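Local coordinates for putative antibiotic biosynthesis monooxygenase (Bordetella bronchiseptica, PDB 3GZ7), which probably acts as a monooxygenase of the antibiotic biosynthesis family, working as a dimeric alpha-beta barrel, at residues A35-G40 against G99-E104; V57-S62 against Q67-V72. All coordinates share one frame; numbering follows the deposited sequence.

In the fold
From the N terminus, strand 21-28 leads into helix 34-49, which packs on one face of a four-stranded antiparallel sheet. Contact 2 closes first: strand 54-62 turns back into strand 68-75 with only four residues between the two segments, a beta hairpin with a short connection. Helices 78-85 and 89-98 follow, and contact 1 then closes a far longer loop by setting 99-104 against the start of helix 34-49, so contact 2 is nested inside it. The two sites meet through helix 34-49: the Phe37 ring packs on Leu59, and Glu38 OE2 hydrogen-bonds Tyr69 OH. At the dimer interface strand 54-62 pairs with a strand of the second subunit, so the sheet runs on across it.

Contact 1: A35-G40 against G99-E104; sequences ADFEAG and GECFAE
Cys101 and Phe102 meet the first turns of helix 34-49 through Phe37, at the helical layer that covers one face of the ferredoxin-like alpha-beta sheet. The segment 99-104 connects helix 89-98 to strand 107-113, and near its start a backbone bond runs from Phe102 N to Gly99 O, 3.2 Å. Cys101 comes next. With its sulfur anti to its own carbonyl carbon (chi1 -62°), it reaches the helix backbone, where SG lies 3.9 Å from Phe37 CA. The same sulfur brushes the CB of Asp36 at 4.2 Å, while the carboxylate of that residue turns to a salt bridge with Arg33. Cys101 CB meets the Phe37 ring obliquely, 4.0 Å from its CD1, so the cysteine touches both the root and the ring of one phenylalanine. The contact is apolar and small, burying 161 Å² in all. Around it, Ile27 of strand 21-28 touches both phenylalanines, Val98 packs on Phe37, and Tyr69 meets the Phe37 ring edge-to-face. A backbone hydrogen bond between Cys101 and Gln30 ties this segment to the loop ahead of helix 34-49. Phe102 follows, whose side chain comes within about 4 Å of a bound citrate that probably came from the crystallisation liquor. Its ring offers an edge to Phe37, and the two CE1 atoms, one from Phe37 and one from Phe102, lie 3.7 Å apart.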
# COMPACT_ATOMS: atom_id res chain seq x y z
N ALA A 35 2.81 -18.52 8.30
CA ALA A 35 3.43 -18.39 9.62
C ALA A 35 4.95 -18.36 9.51
O ALA A 35 5.64 -17.61 10.20
CB ALA A 35 2.98 -19.56 10.57
N ASP A 36 5.47 -19.20 8.62
CA ASP A 36 6.89 -19.28 8.35
C ASP A 36 7.35 -17.94 7.79
O ASP A 36 8.46 -17.48 8.08
CB ASP A 36 7.20 -20.37 7.30
CG ASP A 36 7.20 -21.79 7.87
OD1 ASP A 36 7.32 -21.95 9.10
OD2 ASP A 36 7.09 -22.76 7.07
N PHE A 37 6.48 -17.32 6.99
CA PHE A 37 6.86 -16.10 6.29
C PHE A 37 6.92 -14.97 7.29
O PHE A 37 7.93 -14.29 7.42
CB PHE A 37 5.89 -15.75 5.13
CG PHE A 37 6.18 -14.42 4.48
CD1 PHE A 37 7.38 -14.20 3.83
CD2 PHE A 37 5.27 -13.37 4.55
CE1 PHE A 37 7.67 -12.96 3.24
CE2 PHE A 37 5.55 -12.14 3.98
CZ PHE A 37 6.74 -11.94 3.32
N GLU A 38 5.81 -14.80 8.00
CA GLU A 38 5.75 -13.82 9.08
C GLU A 38 6.94 -13.94 10.01
O GLU A 38 7.59 -12.95 10.24
CB GLU A 38 4.46 -13.92 9.86
CG GLU A 38 3.28 -13.40 9.08
CD GLU A 38 1.96 -13.61 9.77
OE1 GLU A 38 1.94 -13.95 10.98
OE2 GLU A 38 0.94 -13.38 9.08
N ALA A 39 7.23 -15.15 10.51
CA ALA A 39 8.44 -15.41 11.35
C ALA A 39 9.72 -14.93 10.68
O ALA A 39 10.56 -14.22 11.29
CB ALA A 39 8.55 -16.94 11.74
N GLY A 40 9.87 -15.28 9.40
CA GLY A 40 11.01 -14.83 8.60
C GLY A 40 11.14 -13.34 8.41
O GLY A 40 12.21 -12.82 8.53
N GLY A 99 12.87 -16.18 0.99
CA GLY A 99 12.73 -16.64 -0.40
C GLY A 99 11.97 -17.92 -0.66
O GLY A 99 11.19 -17.97 -1.59
N GLU A 100 12.17 -18.96 0.17
CA GLU A 100 11.51 -20.27 0.01
C GLU A 100 9.99 -20.21 0.26
O GLU A 100 9.25 -21.14 -0.08
CB GLU A 100 12.17 -21.34 0.94
N CYS A 101 9.55 -19.13 0.90
CA CYS A 101 8.15 -18.89 1.17
C CYS A 101 7.40 -18.38 -0.01
O CYS A 101 6.21 -18.54 -0.05
CB CYS A 101 7.99 -17.87 2.30
SG CYS A 101 8.71 -18.47 3.84
N PHE A 102 8.09 -17.73 -0.96
CA PHE A 102 7.43 -17.08 -2.09
C PHE A 102 6.83 -18.07 -3.07
O PHE A 102 7.42 -19.07 -3.35
CB PHE A 102 8.42 -16.19 -2.84
CG PHE A 102 8.96 -15.01 -2.04
CD1 PHE A 102 8.29 -14.53 -0.94
CD2 PHE A 102 10.11 -14.37 -2.44
CE1 PHE A 102 8.78 -13.42 -0.23
CE2 PHE A 102 10.60 -13.28 -1.73
CZ PHE A 102 9.93 -12.81 -0.64
N ALA A 103 5.65 -17.77 -3.62
CA ALA A 103 5.03 -18.59 -4.68
C ALA A 103 5.60 -18.13 -6.03
O ALA A 103 5.80 -18.95 -6.94
CB ALA A 103 3.54 -18.47 -4.65
N GLU A 104 5.93 -16.83 -6.11
CA GLU A 104 6.62 -16.22 -7.25
C GLU A 104 7.35 -14.92 -6.78
O GLU A 104 7.18 -14.49 -5.64
CB GLU A 104 5.59 -15.86 -8.31
CG GLU A 104 4.61 -14.84 -7.80
CD GLU A 104 3.77 -14.19 -8.87
OE1 GLU A 104 3.86 -14.62 -10.03
OE2 GLU A 104 3.03 -13.23 -8.51

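Contact 2: V57-S62 against Q67-V72; sequences VALHRS and QRYTLV
Strands 57-62 and 68-72 run antiparallel at 157°, their axes approaching to 4.5 Å, with Ala58–Val72 and His60–Thr70 as hydrogen-bonded pairs and Leu59–Leu71 and Arg61–Tyr69 as non-hydrogen-bonded ones. Five backbone bonds hold them together, Ser62 N to Arg68 O (2.8 Å) nearest the turn. On the face with Leu59 and Leu71, which lies against helix 34-49, Leu59 CD1 bridges Tyr69 CB and Leu71 CD1, both at 4.0 Å. Toward the start of strand 57-62, Val57 CG1 meets Leu71 CD1 at 3.9 Å. Arg61 lies over the Tyr69 ring: CG, anti to the backbone N (chi1 -173°), comes over one face, 4.0 Å from the centroid and 23° off the normal, a CH-pi contact, and the extended chain beyond it carries the guanidinium on over the hydroxyl, its plane nearly parallel to the ring's. NE bonds instead to the carbonyl of Pro66 in the turn, and the hydroxyl's hydrogen bond is to Glu38 OE2. On the other face, His60 sets the edge of its imidazole toward Thr70 O, and its CD2 touches Val72 CG2 at 3.9 Å. Thr70 OG1 bonds to Glu111 of the second subunit, and His60, Arg61 and Ser62 pair with a strand of that subunit. This is a beta hairpin whose strand 54-62, the edge of the sheet within its own chain, carries it across the dimer interface, as expected of a dimeric alpha-beta barrel.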
# COMPACT_ATOMS: atom_id res chain seq x y z
N VAL A 57 10.12 -0.51 8.25
CA VAL A 57 9.64 -1.72 7.60
C VAL A 57 8.34 -2.22 8.27
O VAL A 57 8.29 -2.48 9.49
CB VAL A 57 10.70 -2.83 7.71
CG1 VAL A 57 10.27 -4.10 6.94
CG2 VAL A 57 12.00 -2.32 7.17
N ALA A 58 7.28 -2.36 7.48
CA ALA A 58 5.97 -2.85 7.95
C ALA A 58 5.45 -3.98 6.99
O ALA A 58 5.74 -3.99 5.77
CB ALA A 58 4.99 -1.67 7.99
N LEU A 59 4.76 -4.94 7.58
CA LEU A 59 4.22 -6.11 6.87
C LEU A 59 2.71 -6.07 7.04
O LEU A 59 2.21 -5.90 8.16
CB LEU A 59 4.81 -7.43 7.43
CG LEU A 59 4.36 -8.73 6.73
CD1 LEU A 59 4.75 -8.72 5.25
CD2 LEU A 59 4.92 -9.94 7.48
N HIS A 60 2.00 -6.12 5.93
CA HIS A 60 0.55 -6.11 5.94
C HIS A 60 0.06 -7.38 5.27
O HIS A 60 0.73 -7.90 4.40
CB HIS A 60 -0.04 -4.88 5.22
CG HIS A 60 0.33 -3.57 5.82
ND1 HIS A 60 -0.44 -2.95 6.77
CD2 HIS A 60 1.41 -2.78 5.62
CE1 HIS A 60 0.16 -1.83 7.14
NE2 HIS A 60 1.28 -1.70 6.45
N ARG A 61 -1.10 -7.86 5.70
CA ARG A 61 -1.73 -9.04 5.15
C ARG A 61 -3.12 -8.74 4.57
O ARG A 61 -3.94 -8.13 5.24
CB ARG A 61 -1.85 -10.11 6.22
CG ARG A 61 -2.34 -11.42 5.69
CD ARG A 61 -2.29 -12.49 6.77
NE ARG A 61 -2.56 -13.82 6.20
CZ ARG A 61 -2.67 -14.93 6.93
NH1 ARG A 61 -2.55 -14.89 8.26
NH2 ARG A 61 -2.95 -16.07 6.35
N SER A 62 -3.36 -9.22 3.35
CA SER A 62 -4.66 -9.09 2.72
C SER A 62 -5.75 -9.87 3.46
O SER A 62 -5.55 -11.03 3.81
CB SER A 62 -4.60 -9.60 1.29
OG SER A 62 -5.86 -9.43 0.65
N GLN A 67 -3.11 -15.51 1.62
CA GLN A 67 -1.74 -15.79 1.21
C GLN A 67 -1.02 -14.53 0.67
O GLN A 67 0.15 -14.63 0.40
CB GLN A 67 -1.68 -16.87 0.17
CG GLN A 67 -2.12 -18.25 0.59
CD GLN A 67 -2.40 -19.12 -0.62
OE1 GLN A 67 -1.65 -19.11 -1.61
NE2 GLN A 67 -3.48 -19.87 -0.57
N ARG A 68 -1.69 -13.36 0.51
CA ARG A 68 -1.05 -12.18 -0.02
C ARG A 68 -0.76 -11.17 1.10
O ARG A 68 -1.62 -10.93 1.98
CB ARG A 68 -1.88 -11.51 -1.12
CG ARG A 68 -2.22 -12.38 -2.27
CD ARG A 68 -2.90 -11.63 -3.43
NE ARG A 68 -2.47 -12.26 -4.68
CZ ARG A 68 -1.30 -12.01 -5.29
NH1 ARG A 68 -0.46 -11.09 -4.85
NH2 ARG A 68 -0.99 -12.67 -6.40
N TYR A 69 0.44 -10.59 1.00
CA TYR A 69 0.99 -9.66 1.93
C TYR A 69 1.60 -8.49 1.14
O TYR A 69 1.88 -8.60 -0.07
CB TYR A 69 2.11 -10.32 2.76
CG TYR A 69 1.69 -11.41 3.74
CD1 TYR A 69 1.49 -12.74 3.33
CD2 TYR A 69 1.57 -11.13 5.09
CE1 TYR A 69 1.14 -13.73 4.26
CE2 TYR A 69 1.22 -12.09 6.00
CZ TYR A 69 1.02 -13.39 5.60
OH TYR A 69 0.69 -14.31 6.57
N THR A 70 1.79 -7.36 1.84
CA THR A 70 2.44 -6.19 1.30
C THR A 70 3.52 -5.77 2.29
O THR A 70 3.22 -5.42 3.45
CB THR A 70 1.48 -5.02 1.15
OG1 THR A 70 0.31 -5.44 0.46
CG2 THR A 70 2.10 -3.86 0.40
N LEU A 71 4.77 -5.80 1.85
CA LEU A 71 5.86 -5.18 2.62
C LEU A 71 5.95 -3.72 2.22
O LEU A 71 6.06 -3.44 1.03
CB LEU A 71 7.19 -5.87 2.39
CG LEU A 71 8.33 -5.66 3.40
CD1 LEU A 71 8.07 -6.48 4.71
CD2 LEU A 71 9.67 -6.05 2.77
N VAL A 72 5.92 -2.81 3.21
CA VAL A 72 6.09 -1.36 2.98
C VAL A 72 7.36 -0.93 3.69
O VAL A 72 7.48 -1.12 4.90
CB VAL A 72 4.84 -0.57 3.47
CG1 VAL A 72 4.98 0.96 3.23
CG2 VAL A 72 3.60 -1.15 2.79